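Local coordinates for periplasmic branched-chain amino acid-binding protein (Burkholderia mallei, PDB 3I09) that probably serves an ABC transporter as a type I periplasmic binding protein for branched-chain amino acids or similar small carboxylates, and here holds acetoacetic acid, at residues 28-33 with 45-50; 83-88 with 105-110; 253-258 with 273-278; 279-284 with 315-320. All coordinates share one frame; numbering follows the deposited sequence. Where two conformers were deposited one is given.

Interaction 1 of 4, residues 28-33 with 45-50. With EDO (1,2-ethanediol), chain J.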
loop_
_atom_site.group_PDB
_atom_site.type_symbol
_atom_site.label_atom_id
_atom_site.label_comp_id
_atom_site.label_asym_id
_atom_site.label_seq_id
_atom_site.Cartn_x
_atom_site.Cartn_y
_atom_site.Cartn_z
ATOM N N ALA A 28 -2.815 -9.650 11.994
ATOM C CA ALA A 28 -3.512 -8.394 12.267
ATOM C C ALA A 28 -5.016 -8.506 11.977
ATOM O O ALA A 28 -5.856 -8.046 12.757
ATOM C CB ALA A 28 -2.859 -7.262 11.478
ATOM N N ILE A 29 -5.364 -9.180 10.884
ATOM C CA ILE A 29 -6.766 -9.457 10.558
ATOM C C ILE A 29 -7.445 -10.312 11.622
ATOM O O ILE A 29 -8.547 -10.004 12.057
ATOM C CB ILE A 29 -6.913 -10.083 9.164
ATOM C CG1 ILE A 29 -6.635 -9.028 8.103
ATOM C CG2 ILE A 29 -8.307 -10.746 8.997
ATOM C CD1 ILE A 29 -6.429 -9.550 6.651
ATOM N N LYS A 30 -6.788 -11.385 12.047
ATOM C CA LYS A 30 -7.346 -12.229 13.079
ATOM C C LYS A 30 -7.484 -11.475 14.406
ATOM O O LYS A 30 -8.449 -11.703 15.103
ATOM C CB LYS A 30 -6.559 -13.556 13.213
ATOM C CG LYS A 30 -6.718 -14.398 11.928
ATOM C CD LYS A 30 -5.942 -15.699 11.923
ATOM C CE LYS A 30 -6.573 -16.728 12.896
ATOM N NZ LYS A 30 -7.950 -17.209 12.503
HETATM N N MSE A 31 -6.536 -10.587 14.736
HETATM C CA MSE A 31 -6.673 -9.809 15.973
HETATM C C MSE A 31 -7.882 -8.892 15.880
HETATM O O MSE A 31 -8.619 -8.786 16.842
HETATM C CB MSE A 31 -5.418 -9.001 16.285
HETATM C CG MSE A 31 -4.251 -9.829 16.758
HETATM SE SE MSE A 31 -2.773 -8.649 17.263
HETATM C CE MSE A 31 -3.869 -7.554 18.384
ATOM N N ALA A 32 -8.096 -8.248 14.731
ATOM C CA ALA A 32 -9.272 -7.369 14.544
ATOM C C ALA A 32 -10.585 -8.154 14.722
ATOM O O ALA A 32 -11.514 -7.673 15.307
ATOM C CB ALA A 32 -9.244 -6.714 13.145
ATOM N N VAL A 33 -10.638 -9.359 14.189
ATOM C CA VAL A 33 -11.824 -10.214 14.346
ATOM C C VAL A 33 -12.065 -10.538 15.825
ATOM O O VAL A 33 -13.181 -10.402 16.334
ATOM C CB VAL A 33 -11.708 -11.466 13.485
ATOM C CG1 VAL A 33 -12.833 -12.473 13.806
ATOM C CG2 VAL A 33 -11.750 -11.034 11.986
ATOM N N ILE A 45 -17.515 -15.175 12.917
ATOM C CA ILE A 45 -16.661 -14.712 11.831
ATOM C C ILE A 45 -15.538 -15.690 11.596
ATOM O O ILE A 45 -14.812 -16.033 12.520
ATOM C CB ILE A 45 -16.050 -13.365 12.146
ATOM C CG1 ILE A 45 -17.167 -12.334 12.289
ATOM C CG2 ILE A 45 -14.996 -12.968 11.029
ATOM C CD1 ILE A 45 -16.859 -11.192 13.188
ATOM N N GLU A 46 -15.400 -16.136 10.353
ATOM C CA GLU A 46 -14.306 -17.048 9.985
ATOM C C GLU A 46 -13.355 -16.378 9.008
ATOM O O GLU A 46 -13.792 -15.692 8.079
ATOM C CB GLU A 46 -14.864 -18.283 9.290
ATOM C CG GLU A 46 -15.658 -19.251 10.114
ATOM C CD GLU A 46 -16.163 -20.427 9.232
ATOM O OE1 GLU A 46 -15.592 -20.638 8.134
ATOM O OE2 GLU A 46 -17.119 -21.129 9.623
ATOM N N VAL A 47 -12.054 -16.584 9.209
ATOM C CA VAL A 47 -11.039 -16.035 8.338
ATOM C C VAL A 47 -10.398 -17.183 7.545
ATOM O O VAL A 47 -9.975 -18.204 8.100
ATOM C CB VAL A 47 -9.983 -15.240 9.146
ATOM C CG1 VAL A 47 -8.839 -14.814 8.284
ATOM C CG2 VAL A 47 -10.619 -14.001 9.834
ATOM N N VAL A 48 -10.362 -17.011 6.245
ATOM C CA VAL A 48 -9.607 -17.864 5.355
ATOM C C VAL A 48 -8.522 -17.051 4.638
ATOM O O VAL A 48 -8.620 -15.836 4.520
ATOM C CB VAL A 48 -10.536 -18.587 4.371
ATOM C CG1 VAL A 48 -11.509 -19.533 5.163
ATOM C CG2 VAL A 48 -11.309 -17.577 3.459
ATOM N N TYR A 49 -7.462 -17.732 4.197
ATOM C CA TYR A 49 -6.351 -17.037 3.565
ATOM C C TYR A 49 -5.673 -17.856 2.500
ATOM O O TYR A 49 -5.838 -19.069 2.453
ATOM C CB TYR A 49 -5.354 -16.588 4.627
ATOM C CG TYR A 49 -4.701 -17.736 5.348
ATOM C CD1 TYR A 49 -5.308 -18.325 6.444
ATOM C CD2 TYR A 49 -3.469 -18.215 4.939
ATOM C CE1 TYR A 49 -4.704 -19.389 7.111
ATOM C CE2 TYR A 49 -2.863 -19.278 5.604
ATOM C CZ TYR A 49 -3.492 -19.854 6.662
ATOM O OH TYR A 49 -2.880 -20.898 7.315
ATOM N N ALA A 50 -4.926 -17.192 1.634
ATOM C CA ALA A 50 -4.170 -17.880 0.605
ATOM C C ALA A 50 -2.959 -17.057 0.234
ATOM O O ALA A 50 -2.989 -15.825 0.316
ATOM C CB ALA A 50 -5.054 -18.141 -0.637
HETATM C C1 EDO J . -11.371 -17.550 12.909
HETATM O O1 EDO J . -11.081 -17.949 11.547
HETATM C C2 EDO J . -11.436 -16.035 13.052
HETATM O O2 EDO J . -10.106 -15.443 12.986
HETATM O O HOH W 1 -7.699 -18.329 9.815
#
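K30 NZ is gripped from two directions over the backbone of V47: it donates to O2 of a 1,2-ethanediol molecule at 2.8 Å and to a water whose oxygen is 2.9 Å from NZ. That water in turn donates a hydrogen bond to V47 O. The other hydroxyl of the diol takes the amide of V47, with V47 N 2.9 Å from diol O1 and a nearly straight N-H...O angle of 171°. The polar link between lysine and strand runs through small molecules, while K30 CG lies 4.2 Å from V47 CG1; bends at chi3 and chi4 curl the ammonium group round to its partners.

Below these polar bonds the contact is aliphatic. V33 carries most of it from the helix: with CG1 anti to the backbone N (chi1 171°), that methyl lies 3.6 Å from I45 CG2, while its other branch, CG2, packs 3.8 Å from V47 CG2. I29 adds its CG2 methyl, 4.1 Å from V47 CG2. Helix 22-36 runs antiparallel to strand 43-51, as expected in a beta-alpha-beta crossover from strand 5-11, and F9 and I7 of that strand extend the apolar layer under I29 and I45. Branched methyls thus hold the helix to the sheet; because the diol probably came from the crystallisation liquor, water may well replace it in solution.

Interaction 2 of 4, residues 83-88 with 105-110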
loop_
_atom_site.group_PDB
_atom_site.type_symbol
_atom_site.label_atom_id
_atom_site.label_comp_id
_atom_site.label_asym_id
_atom_site.label_seq_id
_atom_site.Cartn_x
_atom_site.Cartn_y
_atom_site.Cartn_z
ATOM N N THR A 83 -2.232 -8.761 -8.931
ATOM C CA THR A 83 -3.225 -9.558 -8.205
ATOM C C THR A 83 -4.400 -8.709 -7.742
ATOM O O THR A 83 -5.553 -9.167 -7.768
ATOM C CB THR A 83 -2.663 -10.351 -7.023
ATOM O OG1 THR A 83 -2.407 -9.493 -5.912
ATOM C CG2 THR A 83 -1.395 -11.099 -7.383
ATOM N N ALA A 84 -4.135 -7.465 -7.358
ATOM C CA ALA A 84 -5.214 -6.587 -6.903
ATOM C C ALA A 84 -6.256 -6.375 -8.007
ATOM O O ALA A 84 -7.463 -6.310 -7.738
ATOM C CB ALA A 84 -4.676 -5.206 -6.450
ATOM N N LEU A 85 -5.765 -6.171 -9.215
ATOM C CA LEU A 85 -6.609 -5.917 -10.392
ATOM C C LEU A 85 -7.340 -7.142 -10.877
ATOM O O LEU A 85 -8.480 -7.034 -11.274
ATOM C CB LEU A 85 -5.792 -5.282 -11.495
ATOM C CG LEU A 85 -5.356 -3.841 -11.182
ATOM C CD1 LEU A 85 -4.316 -3.370 -12.199
ATOM C CD2 LEU A 85 -6.549 -2.871 -11.154
ATOM N N SER A 86 -6.708 -8.314 -10.825
ATOM C CA SER A 86 -7.415 -9.548 -11.211
ATOM C C SER A 86 -8.537 -9.855 -10.219
ATOM O O SER A 86 -9.671 -10.188 -10.630
ATOM C CB SER A 86 -6.439 -10.731 -11.401
ATOM O OG SER A 86 -5.854 -11.170 -10.184
HETATM N N MSE A 87 -8.267 -9.681 -8.930
HETATM C CA MSE A 87 -9.300 -9.849 -7.910
HETATM C C MSE A 87 -10.426 -8.836 -8.002
HETATM O O MSE A 87 -11.605 -9.177 -7.797
HETATM C CB MSE A 87 -8.657 -9.813 -6.505
HETATM C CG MSE A 87 -7.854 -11.065 -6.249
HETATM SE SE MSE A 87 -7.147 -11.170 -4.410
HETATM C CE MSE A 87 -5.982 -9.719 -4.430
ATOM N N ASN A 88 -10.060 -7.597 -8.278
ATOM C CA ASN A 88 -11.038 -6.503 -8.461
ATOM C C ASN A 88 -12.095 -6.848 -9.500
ATOM O O ASN A 88 -13.280 -6.561 -9.293
ATOM C CB ASN A 88 -10.278 -5.260 -8.895
ATOM C CG ASN A 88 -11.099 -3.998 -8.816
ATOM O OD1 ASN A 88 -11.668 -3.672 -7.778
ATOM N ND2 ASN A 88 -11.122 -3.247 -9.934
ATOM N N ALA A 105 -1.581 0.408 -7.072
ATOM C CA ALA A 105 -1.935 1.045 -8.338
ATOM C C ALA A 105 -3.218 1.868 -8.230
ATOM O O ALA A 105 -4.286 1.336 -7.859
ATOM C CB ALA A 105 -2.077 0.018 -9.468
ATOM N N ASP A 106 -3.136 3.148 -8.611
ATOM C CA ASP A 106 -4.328 4.018 -8.586
ATOM C C ASP A 106 -5.403 3.629 -9.614
ATOM O O ASP A 106 -6.517 4.146 -9.569
ATOM C CB ASP A 106 -3.958 5.512 -8.670
ATOM C CG ASP A 106 -3.475 5.960 -10.042
ATOM O OD1 ASP A 106 -3.025 5.135 -10.858
ATOM O OD2 ASP A 106 -3.491 7.200 -10.276
ATOM N N THR A 107 -5.056 2.700 -10.514
ATOM C CA THR A 107 -5.986 2.096 -11.449
ATOM C C THR A 107 -7.263 1.579 -10.744
ATOM O O THR A 107 -8.375 1.584 -11.290
ATOM C CB THR A 107 -5.279 0.885 -12.160
ATOM O OG1 THR A 107 -3.946 1.261 -12.517
ATOM C CG2 THR A 107 -6.017 0.514 -13.358
ATOM N N LEU A 108 -7.077 1.085 -9.527
ATOM C CA LEU A 108 -8.143 0.515 -8.738
ATOM C C LEU A 108 -9.303 1.473 -8.448
ATOM O O LEU A 108 -10.391 1.010 -8.187
ATOM C CB LEU A 108 -7.584 -0.017 -7.407
ATOM C CG LEU A 108 -6.856 -1.341 -7.530
ATOM C CD1 LEU A 108 -5.950 -1.503 -6.271
ATOM C CD2 LEU A 108 -7.853 -2.590 -7.709
ATOM N N THR A 109 -9.040 2.788 -8.481
ATOM C CA THR A 109 -10.075 3.791 -8.236
ATOM C C THR A 109 -10.217 4.753 -9.413
ATOM O O THR A 109 -10.763 5.827 -9.293
ATOM C CB THR A 109 -9.775 4.567 -6.945
ATOM O OG1 THR A 109 -8.500 5.194 -7.059
ATOM C CG2 THR A 109 -9.789 3.587 -5.710
ATOM N N ASN A 110 -9.724 4.322 -10.568
ATOM C CA ASN A 110 -9.673 5.143 -11.751
ATOM C C ASN A 110 -10.172 4.321 -12.931
ATOM O O ASN A 110 -11.369 4.022 -12.960
ATOM C CB ASN A 110 -8.275 5.739 -11.913
ATOM C CG ASN A 110 -8.104 6.979 -11.079
ATOM O OD1 ASN A 110 -8.689 8.049 -11.402
ATOM N ND2 ASN A 110 -7.354 6.860 -9.982
#
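L108 reaches across from a single 3-10 turn to helix 81-94 and gives up more surface here than any other residue. Its two methyls part company. CD1 rests 3.9 Å from A84 CB, whereas CD2 runs in between L85 and N88, 3.7 Å from L85 CD2 and also 3.7 Å from N88 CG. L85 sends its CD2 branch obliquely over the L108 tip; the same methyl brushes T107, with L85 CD2 4.1 Å from T107 CG2.

N88 lies alongside L108, the two side chains passing in opposite directions. The L108 CD2 methyl lies against the N88 amide, nearest CG, while the amide's polar atoms bond elsewhere: OD1 with T117 OG1, and ND2 with Q112 O. Those bonds fix the amide's rotation. Behind the 3-10 turn, D106 O accepts from T109 N and from N110 ND2, which arrive on opposite faces of the carbonyl plane; the ND2 bond is 2.9 Å to D106 O.

Helix 81-94 crosses from strand 72-77 to its parallel neighbour 97-100; N80 and S81 after strand 72-77 and G102 to G104 after strand 97-100 line the ligand pocket. Loops at the carboxyl ends of parallel strands, facing the cleft between two lobes, form the usual binding site of a type I periplasmic binding protein.

Interaction 3 of 4, residues 253-258 with 273-278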
loop_
_atom_site.group_PDB
_atom_site.type_symbol
_atom_site.label_atom_id
_atom_site.label_comp_id
_atom_site.label_asym_id
_atom_site.label_seq_id
_atom_site.Cartn_x
_atom_site.Cartn_y
_atom_site.Cartn_z
ATOM N N TRP A 253 1.086 5.544 7.794
ATOM C CA TRP A 253 1.031 5.221 9.237
ATOM C C TRP A 253 2.406 4.813 9.692
ATOM O O TRP A 253 3.185 4.253 8.910
ATOM C CB TRP A 253 0.065 4.073 9.457
ATOM C CG TRP A 253 -0.231 3.719 10.867
ATOM C CD1 TRP A 253 -1.228 4.236 11.637
ATOM C CD2 TRP A 253 0.430 2.736 11.668
ATOM N NE1 TRP A 253 -1.228 3.645 12.884
ATOM C CE2 TRP A 253 -0.223 2.704 12.917
ATOM C CE3 TRP A 253 1.512 1.876 11.452
ATOM C CZ2 TRP A 253 0.195 1.862 13.961
ATOM C CZ3 TRP A 253 1.880 0.989 12.471
ATOM C CH2 TRP A 253 1.250 1.012 13.708
ATOM N N TYR A 254 2.725 5.148 10.947
ATOM C CA TYR A 254 3.984 4.717 11.535
ATOM C C TYR A 254 3.751 4.490 13.018
ATOM O O TYR A 254 2.970 5.234 13.695
ATOM C CB TYR A 254 5.168 5.687 11.257
ATOM C CG TYR A 254 4.986 7.104 11.758
ATOM C CD1 TYR A 254 4.075 7.971 11.161
ATOM C CD2 TYR A 254 5.732 7.582 12.834
ATOM C CE1 TYR A 254 3.922 9.281 11.618
ATOM C CE2 TYR A 254 5.579 8.876 13.292
ATOM C CZ TYR A 254 4.674 9.715 12.685
ATOM O OH TYR A 254 4.509 10.992 13.160
ATOM N N TRP A 255 4.389 3.429 13.503
ATOM C CA TRP A 255 4.107 2.909 14.846
ATOM C C TRP A 255 4.324 3.953 15.936
ATOM O O TRP A 255 3.619 3.945 16.941
ATOM C CB TRP A 255 4.948 1.642 15.098
ATOM C CG TRP A 255 6.410 1.904 15.240
ATOM C CD1 TRP A 255 7.378 1.919 14.257
ATOM C CD2 TRP A 255 7.062 2.193 16.455
ATOM N NE1 TRP A 255 8.602 2.200 14.813
ATOM C CE2 TRP A 255 8.434 2.397 16.163
ATOM C CE3 TRP A 255 6.616 2.328 17.780
ATOM C CZ2 TRP A 255 9.371 2.712 17.157
ATOM C CZ3 TRP A 255 7.552 2.682 18.763
ATOM C CH2 TRP A 255 8.910 2.843 18.447
ATOM N N ASN A 256 5.293 4.835 15.738
ATOM C CA ASN A 256 5.672 5.785 16.788
ATOM C C ASN A 256 5.024 7.164 16.626
ATOM O O ASN A 256 5.444 8.113 17.260
ATOM C CB ASN A 256 7.192 5.959 16.835
ATOM C CG ASN A 256 7.684 6.458 18.201
ATOM O OD1 ASN A 256 7.019 6.251 19.220
ATOM N ND2 ASN A 256 8.875 7.112 18.229
ATOM N N ARG A 257 4.007 7.272 15.776
ATOM C CA ARG A 257 3.329 8.562 15.529
ATOM C C ARG A 257 2.728 9.152 16.774
ATOM O O ARG A 257 2.936 10.347 17.041
ATOM C CB ARG A 257 2.205 8.415 14.479
ATOM C CG ARG A 257 1.462 9.725 14.145
ATOM C CD ARG A 257 0.347 9.550 13.063
ATOM N NE ARG A 257 -0.711 8.676 13.579
ATOM C CZ ARG A 257 -1.592 7.977 12.840
ATOM N NH1 ARG A 257 -1.607 8.043 11.506
ATOM N NH2 ARG A 257 -2.481 7.212 13.448
ATOM N N ASP A 258 1.997 8.346 17.533
ATOM C CA ASP A 258 1.232 8.859 18.681
ATOM C C ASP A 258 0.871 7.759 19.653
ATOM O O ASP A 258 1.264 6.628 19.476
ATOM C CB ASP A 258 -0.040 9.630 18.225
ATOM C CG ASP A 258 -0.947 8.806 17.344
ATOM O OD1 ASP A 258 -1.030 7.557 17.523
ATOM O OD2 ASP A 258 -1.622 9.411 16.468
ATOM N N LYS A 273 6.814 -9.976 17.140
ATOM C CA LYS A 273 8.175 -9.593 17.472
ATOM C C LYS A 273 8.869 -8.732 16.421
ATOM O O LYS A 273 10.091 -8.753 16.265
ATOM C CB LYS A 273 9.023 -10.821 17.888
ATOM C CG LYS A 273 8.517 -11.471 19.178
ATOM C CD LYS A 273 8.580 -10.489 20.342
ATOM C CE LYS A 273 7.971 -10.983 21.665
ATOM N NZ LYS A 273 6.535 -11.072 21.673
ATOM N N LYS A 274 8.054 -7.956 15.714
ATOM C CA LYS A 274 8.518 -6.888 14.847
ATOM C C LYS A 274 7.532 -5.751 15.002
ATOM O O LYS A 274 6.375 -5.983 15.408
ATOM C CB LYS A 274 8.465 -7.344 13.384
ATOM C CG LYS A 274 9.455 -8.428 13.080
ATOM C CD LYS A 274 9.395 -8.765 11.632
ATOM C CE LYS A 274 10.708 -9.363 11.207
ATOM N NZ LYS A 274 10.834 -10.699 11.810
HETATM N N MSE A 275 7.947 -4.535 14.668
HETATM C CA MSE A 275 7.015 -3.415 14.611
HETATM C C MSE A 275 6.185 -3.622 13.361
HETATM O O MSE A 275 6.713 -4.077 12.353
HETATM C CB MSE A 275 7.720 -2.063 14.459
HETATM C CG MSE A 275 8.347 -1.531 15.674
HETATM SE SE MSE A 275 7.070 -1.118 17.030
HETATM C CE MSE A 275 8.388 -0.727 18.435
ATOM N N PRO A 276 4.903 -3.258 13.401
ATOM C CA PRO A 276 4.087 -3.418 12.205
ATOM C C PRO A 276 4.365 -2.338 11.171
ATOM O O PRO A 276 4.664 -1.189 11.491
ATOM C CB PRO A 276 2.646 -3.281 12.727
ATOM C CG PRO A 276 2.799 -2.369 13.934
ATOM C CD PRO A 276 4.104 -2.805 14.557
ATOM N N SER A 277 4.219 -2.709 9.909
ATOM C CA SER A 277 4.195 -1.753 8.818
ATOM C C SER A 277 2.817 -1.089 8.725
ATOM O O SER A 277 1.831 -1.539 9.345
ATOM C CB SER A 277 4.434 -2.435 7.464
ATOM O OG SER A 277 3.292 -3.209 7.040
ATOM N N SER A 278 2.739 -0.053 7.912
ATOM C CA SER A 278 1.466 0.612 7.646
ATOM C C SER A 278 0.408 -0.351 6.996
ATOM O O SER A 278 -0.792 -0.183 7.206
ATOM C CB SER A 278 1.685 1.849 6.768
ATOM O OG SER A 278 2.226 1.491 5.499
HETATM O O HOH W 2 5.427 1.515 11.525
#
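A Met-aromatic contact joins the loops at the two ends of helix 259-272: M275, a selenomethionine, lies across one face of the W255 indole. In the conformer described, one of two modelled, SE sits 3.7 Å from the centroid of the five-membered ring and CE makes a CH-pi contact 3.4 Å above the centre of the six-membered ring, only 8° off its normal. The bend at chi2 (-65°) lays the selenium and its methyl over both rings. N256 CB covers the opposite face, and NE1 of W255 bonds W348 O.

Further along, P276 and W253 meet in a different manner. P276 CG touches the CH2 and CZ3 corner of the W253 six-membered ring, 3.7 Å from W253 CH2, and P276 O comes to the edge of the same ring in its plane. A water ties the two backbones together, accepting from W255 N at 2.9 Å and donating to P276 O at 2.8 Å.

Helix 278-297 starts here, with S277 as its N-cap residue; S277 OG also bonds I20 O, and I20 lines the acetoacetate pocket. Just inside the helix S278 CB abuts W253 CB at 3.8 Å, while its hydroxyl turns to D251 OD1. In the 253-258 loop, a type I turn from Y254 to R257 leads into helix 259-272, whose N-cap is D258.

Interaction 4 of 4, residues 279-284 with 315-320. With EDO (1,2-ethanediol), chain M.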
loop_
_atom_site.group_PDB
_atom_site.type_symbol
_atom_site.label_atom_id
_atom_site.label_comp_id
_atom_site.label_asym_id
_atom_site.label_seq_id
_atom_site.Cartn_x
_atom_site.Cartn_y
_atom_site.Cartn_z
ATOM N N LEU A 279 0.863 -1.366 6.255
ATOM C CA LEU A 279 -0.057 -2.341 5.675
ATOM C C LEU A 279 -0.684 -3.234 6.720
ATOM O O LEU A 279 -1.860 -3.530 6.666
ATOM C CB LEU A 279 0.646 -3.174 4.587
ATOM C CG LEU A 279 1.351 -2.408 3.489
ATOM C CD1 LEU A 279 1.922 -3.394 2.490
ATOM C CD2 LEU A 279 0.421 -1.385 2.778
ATOM N N GLN A 280 0.128 -3.718 7.661
ATOM C CA GLN A 280 -0.347 -4.573 8.721
ATOM C C GLN A 280 -1.341 -3.841 9.636
ATOM O O GLN A 280 -2.406 -4.384 9.974
ATOM C CB GLN A 280 0.860 -5.173 9.465
ATOM C CG GLN A 280 1.579 -6.221 8.579
ATOM C CD GLN A 280 3.077 -6.335 8.736
ATOM O OE1 GLN A 280 3.739 -5.527 9.414
ATOM N NE2 GLN A 280 3.642 -7.374 8.096
ATOM N N ALA A 281 -1.031 -2.588 9.960
ATOM C CA ALA A 281 -1.990 -1.680 10.639
ATOM C C ALA A 281 -3.288 -1.490 9.873
ATOM O O ALA A 281 -4.407 -1.651 10.409
ATOM C CB ALA A 281 -1.316 -0.287 10.918
ATOM N N ALA A 282 -3.161 -1.151 8.593
ATOM C CA ALA A 282 -4.335 -0.963 7.710
ATOM C C ALA A 282 -5.187 -2.231 7.555
ATOM O O ALA A 282 -6.418 -2.144 7.523
ATOM C CB ALA A 282 -3.892 -0.455 6.355
ATOM N N ASP A 283 -4.544 -3.414 7.503
ATOM C CA ASP A 283 -5.271 -4.683 7.474
ATOM C C ASP A 283 -6.237 -4.786 8.664
ATOM O O ASP A 283 -7.432 -5.125 8.490
ATOM C CB ASP A 283 -4.318 -5.895 7.515
ATOM C CG ASP A 283 -3.505 -6.115 6.233
ATOM O OD1 ASP A 283 -3.927 -5.689 5.138
ATOM O OD2 ASP A 283 -2.402 -6.754 6.362
ATOM N N TYR A 284 -5.716 -4.537 9.873
ATOM C CA TYR A 284 -6.527 -4.574 11.081
ATOM C C TYR A 284 -7.652 -3.528 10.980
ATOM O O TYR A 284 -8.828 -3.845 11.210
ATOM C CB TYR A 284 -5.653 -4.363 12.319
ATOM C CG TYR A 284 -6.381 -4.325 13.646
ATOM C CD1 TYR A 284 -7.209 -3.271 13.974
ATOM C CD2 TYR A 284 -6.225 -5.351 14.586
ATOM C CE1 TYR A 284 -7.881 -3.225 15.202
ATOM C CE2 TYR A 284 -6.861 -5.293 15.841
ATOM C CZ TYR A 284 -7.712 -4.243 16.107
ATOM O OH TYR A 284 -8.358 -4.188 17.285
ATOM N N ASP A 315 -12.526 6.297 12.341
ATOM C CA ASP A 315 -11.712 7.001 13.316
ATOM C C ASP A 315 -11.155 5.991 14.301
ATOM O O ASP A 315 -11.814 5.634 15.277
ATOM C CB ASP A 315 -12.529 8.076 14.086
ATOM C CG ASP A 315 -11.670 8.960 14.991
ATOM O OD1 ASP A 315 -10.425 8.820 15.060
ATOM O OD2 ASP A 315 -12.255 9.873 15.636
ATOM N N ASP A 316 -9.970 5.494 14.004
ATOM C CA ASP A 316 -9.327 4.519 14.857
ATOM C C ASP A 316 -7.819 4.829 14.953
ATOM O O ASP A 316 -7.368 5.896 14.514
ATOM C CB ASP A 316 -9.679 3.104 14.389
ATOM C CG ASP A 316 -9.143 2.770 12.989
ATOM O OD1 ASP A 316 -8.231 3.459 12.497
ATOM O OD2 ASP A 316 -9.602 1.763 12.402
ATOM N N PHE A 317 -7.054 3.906 15.565
ATOM C CA PHE A 317 -5.624 4.089 15.754
ATOM C C PHE A 317 -4.859 4.230 14.410
ATOM O O PHE A 317 -3.734 4.746 14.391
ATOM C CB PHE A 317 -5.038 2.886 16.520
ATOM C CG PHE A 317 -4.842 1.704 15.646
ATOM C CD1 PHE A 317 -5.883 0.842 15.368
ATOM C CD2 PHE A 317 -3.635 1.505 15.016
ATOM C CE1 PHE A 317 -5.710 -0.196 14.475
ATOM C CE2 PHE A 317 -3.465 0.435 14.139
ATOM C CZ PHE A 317 -4.515 -0.403 13.883
ATOM N N TYR A 318 -5.461 3.735 13.330
ATOM C CA TYR A 318 -4.860 3.774 11.990
ATOM C C TYR A 318 -5.098 5.129 11.299
ATOM O O TYR A 318 -4.153 5.757 10.847
ATOM C CB TYR A 318 -5.363 2.598 11.125
ATOM C CG TYR A 318 -4.864 2.720 9.710
ATOM C CD1 TYR A 318 -3.498 2.513 9.417
ATOM C CD2 TYR A 318 -5.719 3.074 8.673
ATOM C CE1 TYR A 318 -3.004 2.688 8.115
ATOM C CE2 TYR A 318 -5.225 3.275 7.345
ATOM C CZ TYR A 318 -3.860 3.091 7.094
ATOM O OH TYR A 318 -3.410 3.303 5.794
ATOM N N ALA A 319 -6.346 5.592 11.264
ATOM C CA ALA A 319 -6.698 6.774 10.503
ATOM C C ALA A 319 -8.001 7.371 10.936
ATOM O O ALA A 319 -8.857 6.693 11.497
ATOM C CB ALA A 319 -6.767 6.463 8.980
ATOM N N LYS A 320 -8.135 8.656 10.639
ATOM C CA LYS A 320 -9.434 9.310 10.575
ATOM C C LYS A 320 -9.723 9.536 9.100
ATOM O O LYS A 320 -8.880 10.051 8.377
ATOM C CB LYS A 320 -9.446 10.633 11.308
ATOM C CG LYS A 320 -9.058 10.521 12.782
HETATM C C1 EDO M . -6.989 7.495 17.497
HETATM O O1 EDO M . -5.653 7.429 16.999
HETATM C C2 EDO M . -7.440 6.166 18.084
HETATM O O2 EDO M . -7.697 6.319 19.478
#
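A281 is the first residue of helix 278-297 to meet the 315-320 loop, and its methyl fits between two aromatic rings: CB is 3.9 Å from F317 CE2 and equally 3.9 Å from Y318 CD1. A281 O also comes within 3.7 Å of F317 CZ.

A282 follows, its CB over one face of Y318 in a CH-pi contact 4.0 Å from the ring centroid. With CG anti to the backbone N (chi1 174°), the Y318 side chain extends to A282, whose CA also lies over the ring, and its hydroxyl, bonded to S252 OG, holds the far end of the ring.

The loop that presents these rings is a tight connection between strands 314-315 and 320-323, shaped by an Asx turn. D316 OD1 accepts from Y318 N, out of the carboxylate plane at 2.9 Å, and from A319 N, nearly in line with its C-O bond; D316 OD2 reaches back to S285 OG on the helix.

One turn on from A281, Y284 takes the edge of F317 against its face in an offset edge-to-face pair, planes at 77° and Y284 CD1 3.5 Å from F317 CE1. W264 of helix 259-272 stacks on F317 and meets Y284 edge-to-face, while Y284 OH bonds D35 OD2 of helix 22-36.

Along the chain the four contacts come in series. Interaction 1 packs a helix on the six-stranded mixed sheet, and interaction 2 a helix on a loop between two strands of the same sheet, their centres 22 Å apart. Helix 278-297 connects the rest: interaction 3 ends at its first turn, interaction 4 uses the residues that follow directly, and its Y284 touches A28 and A32 of interaction 1. Interactions 3 and 4, with centres 10 Å apart, also meet where W253 NE1 probably bonds F317 O. Interactions 2 and 3, centres 26 Å apart across the chain's centre, have side chains about 6 and 9 Å from acetoacetate, consistent with distant parts of the sequence framing one ligand site.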